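Local atomic coordinates of splicing factor U2AF 35 KDA subunit (Homo sapiens, PDB entry 1JMT), a protein that pairs with U2AF2 as the small subunit of a splicing heterodimer, and mediates the protein and RNA contacts needed for accurate 3'-splice site selection. Residues Ser1-Leu6 with Asn70-Phe75; Asn8-Pro13 with Glu34-Phe39; Glu38-Val43 with Met57-Asn62; Lys83-Leu88 with Ile98-Ser103. The protein carries 1 engineered substitution. One frame throughout, in Å; residues are numbered along the deposited sequence.

How the contacts relate
Contact 1 is held first by backbone bonds: the antiparallel ladder between residues 1-6 and 70-75, two neighbouring strands of the RRM sheet. The other three lay helices against that sheet. Contacts 2 and 3 share Glu-38 and Phe-39 and use successive turns of helix 22-51, one meeting strand 3-11 through an aromatic cluster with a hydrogen bond, the other meeting strand 54-59 through apolar side chains alone. Contact 4 brings in the second helix, 78-88, again without a hydrogen bond across it. Contact 3 lies closest to the chain's centre and contact 4 farthest from it, while in contact 1 buried residues outnumber the rest.

Contact 1. Residues Ser1-Leu6 with Asn70-Phe75; sequences SQTIAL and NVYVKF
Ile-4 and Val-73 face each other as a hydrogen-bonded antiparallel pair, their side chains lying side by side on the face of the sheet that also carries Leu-6 and Val-71. The bonds between the pair are nearly straight: Ile-4 N reaches Val-73 O at 3.0 Å, and Val-73 N returns to Ile-4 O. Leu-6 and Val-71 repeat the exchange, and Phe-75 N donates to Gln-2 O at 2.8 Å. On the buried face, CG1 of Ile-4 stands between its backbone N and carbonyl carbon (chi1 71°), which lays it 3.8 Å from Val-73 CB and carries CD1 on to the edge of the Phe-75 ring, in plane, 3.6 Å from CE1. Val-73 CG1 lies over one face of that ring, toward its rim. Cutting Ile-4 back to an alanine would probably open a gap beside the Phe-75 edge and uncover part of Val-73. Helices 22-51 and 78-88 both pack on this side. On the other face Thr-3, Tyr-72 and Lys-74 are partly exposed, though Ala-5 is buried and its CB packs 3.6 Å from Tyr-72 CE2. Looser is the Thr-3 hydroxyl OG1, which lies against the aliphatic CG of Lys-74, whose extended chain leads on to weak, long ion pairs with Glu-55 and Glu-56. Backbone bonds thus set the register, while side-chain chemistry separates an oily helix-facing side from a mixed, polar-edged one.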
loop_
_atom_site.group_PDB
_atom_site.type_symbol
_atom_site.label_atom_id
_atom_site.label_comp_id
_atom_site.label_asym_id
_atom_site.label_seq_id
_atom_site.Cartn_x
_atom_site.Cartn_y
_atom_site.Cartn_z
ATOM N N SER A 1 5.921 -9.597 -15.726
ATOM C CA SER A 1 4.812 -8.621 -15.514
ATOM C C SER A 1 5.354 -7.249 -15.107
ATOM O O SER A 1 6.419 -7.149 -14.493
ATOM C CB SER A 1 3.860 -9.143 -14.433
ATOM O OG SER A 1 2.776 -8.252 -14.229
ATOM N N GLN A 2 4.621 -6.195 -15.459
ATOM C CA GLN A 2 5.019 -4.828 -15.120
ATOM C C GLN A 2 4.171 -4.345 -13.950
ATOM O O GLN A 2 4.372 -3.249 -13.429
ATOM C CB GLN A 2 4.781 -3.887 -16.301
ATOM C CG GLN A 2 5.497 -4.262 -17.577
ATOM C CD GLN A 2 4.973 -3.478 -18.762
ATOM O OE1 GLN A 2 5.103 -2.255 -18.822
ATOM N NE2 GLN A 2 4.365 -4.181 -19.711
ATOM N N THR A 3 3.215 -5.171 -13.550
ATOM C CA THR A 3 2.313 -4.818 -12.472
ATOM C C THR A 3 2.597 -5.552 -11.168
ATOM O O THR A 3 2.826 -6.760 -11.164
ATOM C CB THR A 3 0.861 -5.107 -12.872
ATOM O OG1 THR A 3 0.600 -4.541 -14.160
ATOM C CG2 THR A 3 -0.097 -4.501 -11.859
ATOM N N ILE A 4 2.585 -4.802 -10.070
ATOM C CA ILE A 4 2.797 -5.363 -8.742
ATOM C C ILE A 4 1.530 -5.094 -7.926
ATOM O O ILE A 4 0.755 -4.196 -8.253
ATOM C CB ILE A 4 3.997 -4.706 -8.016
ATOM C CG1 ILE A 4 3.653 -3.267 -7.604
ATOM C CG2 ILE A 4 5.219 -4.710 -8.925
ATOM C CD1 ILE A 4 4.705 -2.623 -6.705
ATOM N N ALA A 5 1.321 -5.883 -6.880
ATOM C CA ALA A 5 0.165 -5.719 -6.010
ATOM C C ALA A 5 0.613 -5.632 -4.561
ATOM O O ALA A 5 1.419 -6.441 -4.110
ATOM C CB ALA A 5 -0.788 -6.899 -6.174
ATOM N N LEU A 6 0.100 -4.638 -3.843
ATOM C CA LEU A 6 0.405 -4.467 -2.429
ATOM C C LEU A 6 -0.899 -4.907 -1.768
ATOM O O LEU A 6 -1.913 -4.206 -1.819
ATOM C CB LEU A 6 0.736 -3.006 -2.132
ATOM C CG LEU A 6 1.897 -2.451 -2.972
ATOM C CD1 LEU A 6 2.179 -1.021 -2.550
ATOM C CD2 LEU A 6 3.145 -3.314 -2.784
ATOM N N ASN A 70 -6.475 -3.378 -1.955
ATOM C CA ASN A 70 -5.153 -3.630 -2.479
ATOM C C ASN A 70 -4.745 -2.414 -3.283
ATOM O O ASN A 70 -5.570 -1.559 -3.636
ATOM C CB ASN A 70 -5.136 -4.822 -3.433
ATOM C CG ASN A 70 -5.453 -6.122 -2.753
ATOM O OD1 ASN A 70 -5.271 -6.271 -1.547
ATOM N ND2 ASN A 70 -5.911 -7.089 -3.535
ATOM N N VAL A 71 -3.458 -2.350 -3.579
ATOM C CA VAL A 71 -2.933 -1.289 -4.401
ATOM C C VAL A 71 -2.265 -1.994 -5.571
ATOM O O VAL A 71 -1.583 -3.004 -5.384
ATOM C CB VAL A 71 -1.895 -0.434 -3.644
ATOM C CG1 VAL A 71 -1.083 0.422 -4.641
ATOM C CG2 VAL A 71 -2.615 0.466 -2.658
ATOM N N TYR A 72 -2.501 -1.495 -6.777
ATOM C CA TYR A 72 -1.870 -2.061 -7.956
ATOM C C TYR A 72 -1.086 -0.951 -8.606
ATOM O O TYR A 72 -1.594 0.151 -8.779
ATOM C CB TYR A 72 -2.897 -2.613 -8.937
ATOM C CG TYR A 72 -3.583 -3.847 -8.429
ATOM C CD1 TYR A 72 -4.739 -3.753 -7.663
ATOM C CD2 TYR A 72 -3.049 -5.114 -8.677
ATOM C CE1 TYR A 72 -5.352 -4.885 -7.154
ATOM C CE2 TYR A 72 -3.656 -6.258 -8.167
ATOM C CZ TYR A 72 -4.807 -6.133 -7.407
ATOM O OH TYR A 72 -5.417 -7.250 -6.892
ATOM N N VAL A 73 0.160 -1.246 -8.948
ATOM C CA VAL A 73 1.035 -0.273 -9.575
ATOM C C VAL A 73 1.620 -0.872 -10.843
ATOM O O VAL A 73 2.282 -1.903 -10.800
ATOM C CB VAL A 73 2.194 0.110 -8.635
ATOM C CG1 VAL A 73 3.060 1.192 -9.277
ATOM C CG2 VAL A 73 1.642 0.561 -7.298
ATOM N N LYS A 74 1.367 -0.235 -11.976
ATOM C CA LYS A 74 1.905 -0.738 -13.228
ATOM C C LYS A 74 3.094 0.141 -13.578
ATOM O O LYS A 74 2.933 1.325 -13.887
ATOM C CB LYS A 74 0.849 -0.678 -14.341
ATOM C CG LYS A 74 1.305 -1.321 -15.656
ATOM C CD LYS A 74 0.239 -1.186 -16.729
ATOM C CE LYS A 74 0.592 -1.982 -17.972
ATOM N NZ LYS A 74 -0.512 -1.935 -18.975
ATOM N N PHE A 75 4.288 -0.433 -13.484
ATOM C CA PHE A 75 5.500 0.297 -13.806
ATOM C C PHE A 75 5.722 0.234 -15.309
ATOM O O PHE A 75 5.323 -0.730 -15.969
ATOM C CB PHE A 75 6.715 -0.304 -13.091
ATOM C CG PHE A 75 6.739 -0.051 -11.605
ATOM C CD1 PHE A 75 6.216 -0.988 -10.715
ATOM C CD2 PHE A 75 7.274 1.131 -11.098
ATOM C CE1 PHE A 75 6.230 -0.745 -9.336
ATOM C CE2 PHE A 75 7.289 1.381 -9.721
ATOM C CZ PHE A 75 6.766 0.439 -8.842
#

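Contact 2. Residues Asn8-Pro13 with Glu34-Phe39; sequences NIYRNP and EHYDEF
Tyr-10 and Phe-39 both swing their rings out opposite the backbone N (chi1 -173° and 177°), and the two rings meet. The tyrosine leads with an edge: its CD1 stands over the centre of the Phe-39 face, 3.4 Å from CD2, the ring planes inclined at 53°. Ile-9 CG2 meets the rim of the same phenylalanine at CZ. Farther out, Tyr-36 turns its edge to the Tyr-10 face in a nearly perpendicular T-shaped pair, centroids 6.0 Å apart. The phenol oxygen is gripped too, for His-35 ND1 donates to Tyr-10 OH at 3.2 Å from within the imidazole plane. A leucine in place of Tyr-10 would probably leave His-35 ND1 without this acceptor and uncover part of the Phe-39 face. Aromatic packing from the bound peptide reaches His-35 and Phe-39. The cluster fastens the end of strand 3-11, at a classic beta bulge opposite Gly-69, to helix 22-51, with Val-59 of strand 54-59 packed alongside.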
loop_
_atom_site.group_PDB
_atom_site.type_symbol
_atom_site.label_atom_id
_atom_site.label_comp_id
_atom_site.label_asym_id
_atom_site.label_seq_id
_atom_site.Cartn_x
_atom_site.Cartn_y
_atom_site.Cartn_z
ATOM N N ASN A 8 -3.860 -5.773 0.665
ATOM C CA ASN A 8 -4.586 -5.225 1.796
ATOM C C ASN A 8 -3.820 -4.124 2.507
ATOM O O ASN A 8 -3.912 -3.975 3.720
ATOM C CB ASN A 8 -4.914 -6.342 2.786
ATOM C CG ASN A 8 -5.876 -7.371 2.215
ATOM O OD1 ASN A 8 -6.138 -8.390 2.845
ATOM N ND2 ASN A 8 -6.412 -7.105 1.024
ATOM N N ILE A 9 -3.073 -3.339 1.748
ATOM C CA ILE A 9 -2.299 -2.271 2.350
ATOM C C ILE A 9 -3.171 -1.068 2.739
ATOM O O ILE A 9 -2.858 -0.358 3.689
ATOM C CB ILE A 9 -1.171 -1.825 1.400
ATOM C CG1 ILE A 9 -0.144 -0.992 2.175
ATOM C CG2 ILE A 9 -1.767 -1.067 0.210
ATOM C CD1 ILE A 9 1.151 -0.775 1.429
ATOM N N TYR A 10 -4.270 -0.855 2.019
ATOM C CA TYR A 10 -5.148 0.269 2.312
ATOM C C TYR A 10 -6.192 -0.080 3.362
ATOM O O TYR A 10 -7.164 -0.774 3.076
ATOM C CB TYR A 10 -5.860 0.747 1.048
ATOM C CG TYR A 10 -6.650 2.022 1.252
ATOM C CD1 TYR A 10 -6.020 3.194 1.666
ATOM C CD2 TYR A 10 -8.026 2.059 1.042
ATOM C CE1 TYR A 10 -6.737 4.370 1.868
ATOM C CE2 TYR A 10 -8.757 3.229 1.242
ATOM C CZ TYR A 10 -8.105 4.382 1.654
ATOM O OH TYR A 10 -8.821 5.544 1.851
ATOM N N ARG A 11 -5.985 0.413 4.577
ATOM C CA ARG A 11 -6.905 0.163 5.681
ATOM C C ARG A 11 -7.738 1.384 6.015
ATOM O O ARG A 11 -7.335 2.514 5.739
ATOM C CB ARG A 11 -6.131 -0.286 6.926
ATOM C CG ARG A 11 -5.769 -1.758 6.961
ATOM C CD ARG A 11 -6.159 -2.491 5.690
ATOM N NE ARG A 11 -6.050 -3.935 5.842
ATOM C CZ ARG A 11 -4.969 -4.553 6.310
ATOM N NH1 ARG A 11 -3.893 -3.859 6.676
ATOM N NH2 ARG A 11 -4.957 -5.872 6.414
ATOM N N ASN A 12 -8.899 1.150 6.615
ATOM C CA ASN A 12 -9.782 2.244 6.985
ATOM C C ASN A 12 -10.960 1.812 7.875
ATOM O O ASN A 12 -12.108 1.825 7.435
ATOM C CB ASN A 12 -10.304 2.916 5.712
ATOM C CG ASN A 12 -10.797 4.322 5.957
ATOM O OD1 ASN A 12 -10.582 4.890 7.027
ATOM N ND2 ASN A 12 -11.441 4.905 4.955
ATOM N N PRO A 13 -10.684 1.399 9.129
ATOM C CA PRO A 13 -11.675 0.958 10.119
ATOM C C PRO A 13 -12.940 1.786 10.422
ATOM O O PRO A 13 -13.987 1.498 9.852
ATOM C CB PRO A 13 -10.809 0.701 11.342
ATOM C CG PRO A 13 -9.688 -0.049 10.710
ATOM C CD PRO A 13 -9.370 0.823 9.476
ATOM N N GLU A 34 -10.490 12.571 0.882
ATOM C CA GLU A 34 -9.238 13.263 1.187
ATOM C C GLU A 34 -8.208 12.295 1.771
ATOM O O GLU A 34 -7.007 12.425 1.526
ATOM C CB GLU A 34 -9.489 14.410 2.175
ATOM C CG GLU A 34 -10.599 15.370 1.737
ATOM C CD GLU A 34 -10.702 16.607 2.615
ATOM O OE1 GLU A 34 -10.572 16.481 3.851
ATOM O OE2 GLU A 34 -10.925 17.708 2.065
ATOM N N HIS A 35 -8.683 11.331 2.549
ATOM C CA HIS A 35 -7.806 10.342 3.156
ATOM C C HIS A 35 -7.314 9.410 2.049
ATOM O O HIS A 35 -6.175 8.949 2.071
ATOM C CB HIS A 35 -8.572 9.566 4.235
ATOM C CG HIS A 35 -7.777 8.479 4.892
ATOM N ND1 HIS A 35 -7.707 7.198 4.387
ATOM C CD2 HIS A 35 -7.028 8.482 6.020
ATOM C CE1 HIS A 35 -6.951 6.454 5.181
ATOM N NE2 HIS A 35 -6.528 7.210 6.177
ATOM N N TYR A 36 -8.178 9.159 1.071
ATOM C CA TYR A 36 -7.847 8.306 -0.063
ATOM C C TYR A 36 -6.788 8.981 -0.929
ATOM O O TYR A 36 -5.797 8.356 -1.323
ATOM C CB TYR A 36 -9.100 8.046 -0.903
ATOM C CG TYR A 36 -8.855 7.255 -2.167
ATOM C CD1 TYR A 36 -8.955 5.865 -2.170
ATOM C CD2 TYR A 36 -8.511 7.895 -3.362
ATOM C CE1 TYR A 36 -8.723 5.126 -3.329
ATOM C CE2 TYR A 36 -8.270 7.165 -4.532
ATOM C CZ TYR A 36 -8.380 5.778 -4.501
ATOM O OH TYR A 36 -8.142 5.037 -5.628
ATOM N N ASP A 37 -6.999 10.258 -1.228
ATOM C CA ASP A 37 -6.058 11.005 -2.055
ATOM C C ASP A 37 -4.705 11.172 -1.364
ATOM O O ASP A 37 -3.662 11.128 -2.016
ATOM C CB ASP A 37 -6.630 12.380 -2.423
ATOM C CG ASP A 37 -7.908 12.284 -3.236
ATOM O OD1 ASP A 37 -8.076 11.304 -3.994
ATOM O OD2 ASP A 37 -8.745 13.204 -3.128
ATOM N N GLU A 38 -4.724 11.371 -0.050
ATOM C CA GLU A 38 -3.488 11.519 0.712
ATOM C C GLU A 38 -2.705 10.207 0.633
ATOM O O GLU A 38 -1.491 10.197 0.425
ATOM C CB GLU A 38 -3.797 11.831 2.179
ATOM C CG GLU A 38 -2.567 11.798 3.090
ATOM C CD GLU A 38 -2.899 12.035 4.558
ATOM O OE1 GLU A 38 -3.661 11.235 5.143
ATOM O OE2 GLU A 38 -2.394 13.025 5.132
ATOM N N PHE A 39 -3.422 9.099 0.801
ATOM C CA PHE A 39 -2.815 7.776 0.752
ATOM C C PHE A 39 -2.199 7.527 -0.619
ATOM O O PHE A 39 -1.048 7.097 -0.726
ATOM C CB PHE A 39 -3.871 6.709 1.027
ATOM C CG PHE A 39 -3.352 5.306 0.934
ATOM C CD1 PHE A 39 -2.625 4.744 1.982
ATOM C CD2 PHE A 39 -3.587 4.541 -0.208
ATOM C CE1 PHE A 39 -2.141 3.439 1.890
ATOM C CE2 PHE A 39 -3.106 3.237 -0.308
ATOM C CZ PHE A 39 -2.382 2.687 0.741
#

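Contact 3. Residues Glu38-Val43 with Met57-Asn62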
loop_
_atom_site.group_PDB
_atom_site.type_symbol
_atom_site.label_atom_id
_atom_site.label_comp_id
_atom_site.label_asym_id
_atom_site.label_seq_id
_atom_site.Cartn_x
_atom_site.Cartn_y
_atom_site.Cartn_z
ATOM N N GLU A 38 -4.724 11.371 -0.050
ATOM C CA GLU A 38 -3.488 11.519 0.712
ATOM C C GLU A 38 -2.705 10.207 0.633
ATOM O O GLU A 38 -1.491 10.197 0.425
ATOM C CB GLU A 38 -3.797 11.831 2.179
ATOM C CG GLU A 38 -2.567 11.798 3.090
ATOM C CD GLU A 38 -2.899 12.035 4.558
ATOM O OE1 GLU A 38 -3.661 11.235 5.143
ATOM O OE2 GLU A 38 -2.394 13.025 5.132
ATOM N N PHE A 39 -3.422 9.099 0.801
ATOM C CA PHE A 39 -2.815 7.776 0.752
ATOM C C PHE A 39 -2.199 7.527 -0.619
ATOM O O PHE A 39 -1.048 7.097 -0.726
ATOM C CB PHE A 39 -3.871 6.709 1.027
ATOM C CG PHE A 39 -3.352 5.306 0.934
ATOM C CD1 PHE A 39 -2.625 4.744 1.982
ATOM C CD2 PHE A 39 -3.587 4.541 -0.208
ATOM C CE1 PHE A 39 -2.141 3.439 1.890
ATOM C CE2 PHE A 39 -3.106 3.237 -0.308
ATOM C CZ PHE A 39 -2.382 2.687 0.741
ATOM N N PHE A 40 -2.985 7.810 -1.656
ATOM C CA PHE A 40 -2.584 7.619 -3.047
ATOM C C PHE A 40 -1.267 8.337 -3.342
ATOM O O PHE A 40 -0.300 7.724 -3.796
ATOM C CB PHE A 40 -3.685 8.148 -3.973
ATOM C CG PHE A 40 -3.568 7.681 -5.394
ATOM C CD1 PHE A 40 -4.396 6.671 -5.875
ATOM C CD2 PHE A 40 -2.633 8.244 -6.254
ATOM C CE1 PHE A 40 -4.298 6.228 -7.191
ATOM C CE2 PHE A 40 -2.524 7.806 -7.573
ATOM C CZ PHE A 40 -3.361 6.795 -8.043
ATOM N N GLU A 41 -1.241 9.638 -3.077
ATOM C CA GLU A 41 -0.059 10.458 -3.301
ATOM C C GLU A 41 1.111 9.867 -2.522
ATOM O O GLU A 41 2.232 9.749 -3.029
ATOM C CB GLU A 41 -0.348 11.894 -2.844
ATOM C CG GLU A 41 0.777 12.896 -3.058
ATOM C CD GLU A 41 1.888 12.766 -2.032
ATOM O OE1 GLU A 41 1.598 12.837 -0.818
ATOM O OE2 GLU A 41 3.055 12.598 -2.441
ATOM N N GLU A 42 0.830 9.474 -1.287
ATOM C CA GLU A 42 1.835 8.887 -0.416
ATOM C C GLU A 42 2.511 7.681 -1.074
ATOM O O GLU A 42 3.739 7.574 -1.088
ATOM C CB GLU A 42 1.185 8.450 0.892
ATOM C CG GLU A 42 2.175 8.032 1.947
ATOM C CD GLU A 42 2.862 9.217 2.587
ATOM O OE1 GLU A 42 2.205 9.930 3.375
ATOM O OE2 GLU A 42 4.056 9.438 2.299
ATOM N N VAL A 43 1.704 6.781 -1.628
ATOM C CA VAL A 43 2.230 5.577 -2.260
ATOM C C VAL A 43 2.823 5.859 -3.635
ATOM O O VAL A 43 3.939 5.426 -3.945
ATOM C CB VAL A 43 1.125 4.493 -2.358
ATOM C CG1 VAL A 43 1.655 3.241 -3.067
ATOM C CG2 VAL A 43 0.646 4.142 -0.954
ATOM N N MET A 57 -1.724 3.354 -11.730
ATOM C CA MET A 57 -1.825 2.953 -10.340
ATOM C C MET A 57 -3.253 3.122 -9.853
ATOM O O MET A 57 -3.949 4.055 -10.250
ATOM C CB MET A 57 -0.891 3.778 -9.453
ATOM C CG MET A 57 -0.952 3.358 -7.996
ATOM S SD MET A 57 0.120 4.311 -6.902
ATOM C CE MET A 57 -0.968 4.557 -5.513
ATOM N N ASN A 58 -3.686 2.214 -8.988
ATOM C CA ASN A 58 -5.028 2.289 -8.440
ATOM C C ASN A 58 -5.101 1.673 -7.051
ATOM O O ASN A 58 -4.415 0.694 -6.750
ATOM C CB ASN A 58 -6.014 1.581 -9.370
ATOM C CG ASN A 58 -7.448 1.676 -8.877
ATOM O OD1 ASN A 58 -7.921 2.758 -8.503
ATOM N ND2 ASN A 58 -8.150 0.547 -8.875
ATOM N N VAL A 59 -5.921 2.276 -6.201
ATOM C CA VAL A 59 -6.140 1.794 -4.848
ATOM C C VAL A 59 -7.538 1.189 -4.910
ATOM O O VAL A 59 -8.504 1.879 -5.230
ATOM C CB VAL A 59 -6.110 2.944 -3.822
ATOM C CG1 VAL A 59 -6.471 2.420 -2.443
ATOM C CG2 VAL A 59 -4.733 3.587 -3.807
ATOM N N CYS A 60 -7.636 -0.104 -4.624
ATOM C CA CYS A 60 -8.910 -0.806 -4.697
ATOM C C CYS A 60 -9.685 -0.873 -3.398
ATOM O O CYS A 60 -9.179 -0.560 -2.321
ATOM C CB CYS A 60 -8.704 -2.245 -5.171
ATOM S SG CYS A 60 -7.848 -2.445 -6.724
ATOM N N ASP A 61 -10.934 -1.296 -3.539
ATOM C CA ASP A 61 -11.858 -1.499 -2.432
ATOM C C ASP A 61 -12.276 -2.953 -2.661
ATOM O O ASP A 61 -13.195 -3.235 -3.425
ATOM C CB ASP A 61 -13.056 -0.551 -2.562
ATOM C CG ASP A 61 -14.073 -0.728 -1.448
ATOM O OD1 ASP A 61 -13.768 -1.428 -0.454
ATOM O OD2 ASP A 61 -15.176 -0.153 -1.566
ATOM N N ASN A 62 -11.568 -3.868 -2.009
ATOM C CA ASN A 62 -11.801 -5.299 -2.163
ATOM C C ASN A 62 -13.246 -5.786 -2.053
ATOM O O ASN A 62 -13.817 -6.239 -3.043
ATOM C CB ASN A 62 -10.910 -6.067 -1.191
ATOM C CG ASN A 62 -9.440 -5.864 -1.485
ATOM O OD1 ASN A 62 -9.079 -5.258 -2.495
ATOM N ND2 ASN A 62 -8.582 -6.371 -0.610
#
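The methyl of Met-57 is the bump that matters here: CE sits above the centre of the Phe-40 ring, 3.9 Å from the centroid and only 2° off the ring normal. The chain is straight as far as SD and bends at its last torsion (chi3 137°), which turns CE into the hollow between Phe-40 and Val-43, where it also meets Val-43 CB at 3.8 Å. The sulfur stays farther off, 4.6 Å from the ring centroid but still above the face, making this a Met-aromatic contact as well as a CH-pi one. Two residues along the strand, Val-59 supplies the second bump. Its CG2 wedges between the two phenylalanines, 3.7 Å from Phe-40 CD1 and 3.9 Å from Phe-39 CE2, where it lies in the plane of the Phe-39 ring at its edge. Val-43 CG2 lies over one face of that ring, toward the rim. Beyond the side chains, the far end of Phe-40 comes down on the strand itself, with CZ 3.6 Å from Met-57 O. Beside Met-57 and Val-59, on the next strand, stand Val-73 and Val-71. No hydrogen bond joins helix to strand across these segments, so the fit rests on dispersion and CH-pi attraction, and depends on complementary shape.

Contact 4. Residues Lys83-Leu88 with Ile98-Ser103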
loop_
_atom_site.group_PDB
_atom_site.type_symbol
_atom_site.label_atom_id
_atom_site.label_comp_id
_atom_site.label_asym_id
_atom_site.label_seq_id
_atom_site.Cartn_x
_atom_site.Cartn_y
_atom_site.Cartn_z
ATOM N N LYS A 83 12.002 -5.527 -9.124
ATOM C CA LYS A 83 12.855 -5.050 -8.046
ATOM C C LYS A 83 12.041 -4.413 -6.927
ATOM O O LYS A 83 12.423 -4.480 -5.756
ATOM C CB LYS A 83 13.879 -4.049 -8.578
ATOM C CG LYS A 83 15.017 -4.695 -9.363
ATOM C CD LYS A 83 15.998 -3.647 -9.864
ATOM C CE LYS A 83 17.099 -4.274 -10.698
ATOM N NZ LYS A 83 18.009 -3.246 -11.277
ATOM N N ALA A 84 10.921 -3.790 -7.286
ATOM C CA ALA A 84 10.072 -3.157 -6.287
ATOM C C ALA A 84 9.524 -4.226 -5.355
ATOM O O ALA A 84 9.544 -4.071 -4.136
ATOM C CB ALA A 84 8.921 -2.411 -6.956
ATOM N N VAL A 85 9.043 -5.319 -5.939
ATOM C CA VAL A 85 8.479 -6.411 -5.157
ATOM C C VAL A 85 9.454 -6.913 -4.096
ATOM O O VAL A 85 9.095 -7.041 -2.924
ATOM C CB VAL A 85 8.061 -7.579 -6.072
ATOM C CG1 VAL A 85 7.617 -8.774 -5.236
ATOM C CG2 VAL A 85 6.923 -7.128 -6.980
ATOM N N ILE A 86 10.687 -7.182 -4.510
ATOM C CA ILE A 86 11.713 -7.672 -3.599
ATOM C C ILE A 86 11.988 -6.683 -2.464
ATOM O O ILE A 86 11.956 -7.052 -1.286
ATOM C CB ILE A 86 13.031 -7.952 -4.355
ATOM C CG1 ILE A 86 12.795 -9.016 -5.427
ATOM C CG2 ILE A 86 14.106 -8.420 -3.379
ATOM C CD1 ILE A 86 13.914 -9.114 -6.443
ATOM N N ASP A 87 12.250 -5.428 -2.811
ATOM C CA ASP A 87 12.530 -4.435 -1.781
ATOM C C ASP A 87 11.320 -4.160 -0.890
ATOM O O ASP A 87 11.453 -4.059 0.333
ATOM C CB ASP A 87 13.017 -3.122 -2.407
ATOM C CG ASP A 87 13.484 -2.123 -1.360
ATOM O OD1 ASP A 87 14.414 -2.459 -0.595
ATOM O OD2 ASP A 87 12.924 -1.007 -1.290
ATOM N N LEU A 88 10.142 -4.042 -1.497
ATOM C CA LEU A 88 8.925 -3.760 -0.735
ATOM C C LEU A 88 8.600 -4.849 0.271
ATOM O O LEU A 88 8.029 -4.579 1.331
ATOM C CB LEU A 88 7.738 -3.551 -1.681
ATOM C CG LEU A 88 7.748 -2.190 -2.387
ATOM C CD1 LEU A 88 6.853 -2.221 -3.611
ATOM C CD2 LEU A 88 7.302 -1.116 -1.409
ATOM N N ILE A 98 4.834 -5.066 4.576
ATOM C CA ILE A 98 4.171 -5.010 3.277
ATOM C C ILE A 98 4.158 -6.409 2.691
ATOM O O ILE A 98 5.082 -7.189 2.920
ATOM C CB ILE A 98 4.924 -4.108 2.288
ATOM C CG1 ILE A 98 4.858 -2.656 2.761
ATOM C CG2 ILE A 98 4.342 -4.281 0.869
ATOM C CD1 ILE A 98 5.682 -1.684 1.921
ATOM N N HIS A 99 3.104 -6.726 1.948
ATOM C CA HIS A 99 2.988 -8.020 1.273
ATOM C C HIS A 99 2.905 -7.675 -0.212
ATOM O O HIS A 99 1.825 -7.386 -0.730
ATOM C CB HIS A 99 1.721 -8.749 1.728
ATOM C CG HIS A 99 1.822 -9.342 3.099
ATOM N ND1 HIS A 99 2.370 -10.588 3.334
ATOM C CD2 HIS A 99 1.459 -8.860 4.309
ATOM C CE1 HIS A 99 2.334 -10.844 4.628
ATOM N NE2 HIS A 99 1.785 -9.812 5.244
ATOM N N ALA A 100 4.059 -7.662 -0.874
ATOM C CA ALA A 100 4.147 -7.315 -2.286
ATOM C C ALA A 100 4.165 -8.567 -3.144
ATOM O O ALA A 100 4.618 -9.624 -2.708
ATOM C CB ALA A 100 5.386 -6.491 -2.544
ATOM N N GLU A 101 3.706 -8.434 -4.381
ATOM C CA GLU A 101 3.621 -9.581 -5.266
ATOM C C GLU A 101 3.413 -9.171 -6.723
ATOM O O GLU A 101 2.610 -8.290 -7.021
ATOM C CB GLU A 101 2.453 -10.430 -4.762
ATOM C CG GLU A 101 1.985 -11.574 -5.611
ATOM C CD GLU A 101 0.761 -12.234 -4.992
ATOM O OE1 GLU A 101 0.860 -12.701 -3.837
ATOM O OE2 GLU A 101 -0.299 -12.274 -5.648
ATOM N N LEU A 102 4.158 -9.791 -7.632
ATOM C CA LEU A 102 3.980 -9.503 -9.050
ATOM C C LEU A 102 2.579 -10.003 -9.381
ATOM O O LEU A 102 2.220 -11.115 -9.005
ATOM C CB LEU A 102 4.993 -10.270 -9.892
ATOM C CG LEU A 102 6.357 -9.640 -10.158
ATOM C CD1 LEU A 102 7.301 -10.692 -10.728
ATOM C CD2 LEU A 102 6.201 -8.478 -11.126
ATOM N N SER A 103 1.783 -9.187 -10.062
ATOM C CA SER A 103 0.431 -9.602 -10.409
ATOM C C SER A 103 0.284 -9.761 -11.914
ATOM O O SER A 103 0.175 -8.776 -12.648
ATOM C CB SER A 103 -0.599 -8.598 -9.879
ATOM O OG SER A 103 -0.320 -7.288 -10.330
#
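Helix 78-88, the second helix of the RRM, packs here against the last long strand of its sheet. Leu-88 and Ile-98 make the deeper end of the contact: their side chains cross at a slant, CD2 of the leucine touching CD1 of the isoleucine at 3.7 Å, and the backbone oxygen Leu-88 O rests 3.3 Å from Ile-98 CB. Next along the strand comes Ala-100, whose methyl fits close to the helix, with CB 3.9 Å from Leu-88 CB and 3.8 Å from Val-85 O. That small residue stands where the CA atoms come nearest, its own 5.3 Å from the CA of Val-85. Val-85 lays its two methyls one after the other along the next stretch of strand. CG1, anti to the backbone N (chi1 174°), reaches the chain at Glu-101 N, while CG2 lies 4.1 Å from Leu-102 CG at the thinner, more exposed end. Nothing polar bridges the two segments; the backbones of His-99, Glu-101 and Ser-103 bond to strand 3-11, from which Ile-4 packs under both Val-85 and Leu-88. Aromatic packing from the bound peptide reaches Leu-88 and Ile-98, and one of its basic side chains hydrogen-bonds to Ile-98 O. Helix and strand run nearly antiparallel, 158° between their directions, the apolar helix-on-sheet packing of the second beta-alpha-beta half of an RNA recognition motif.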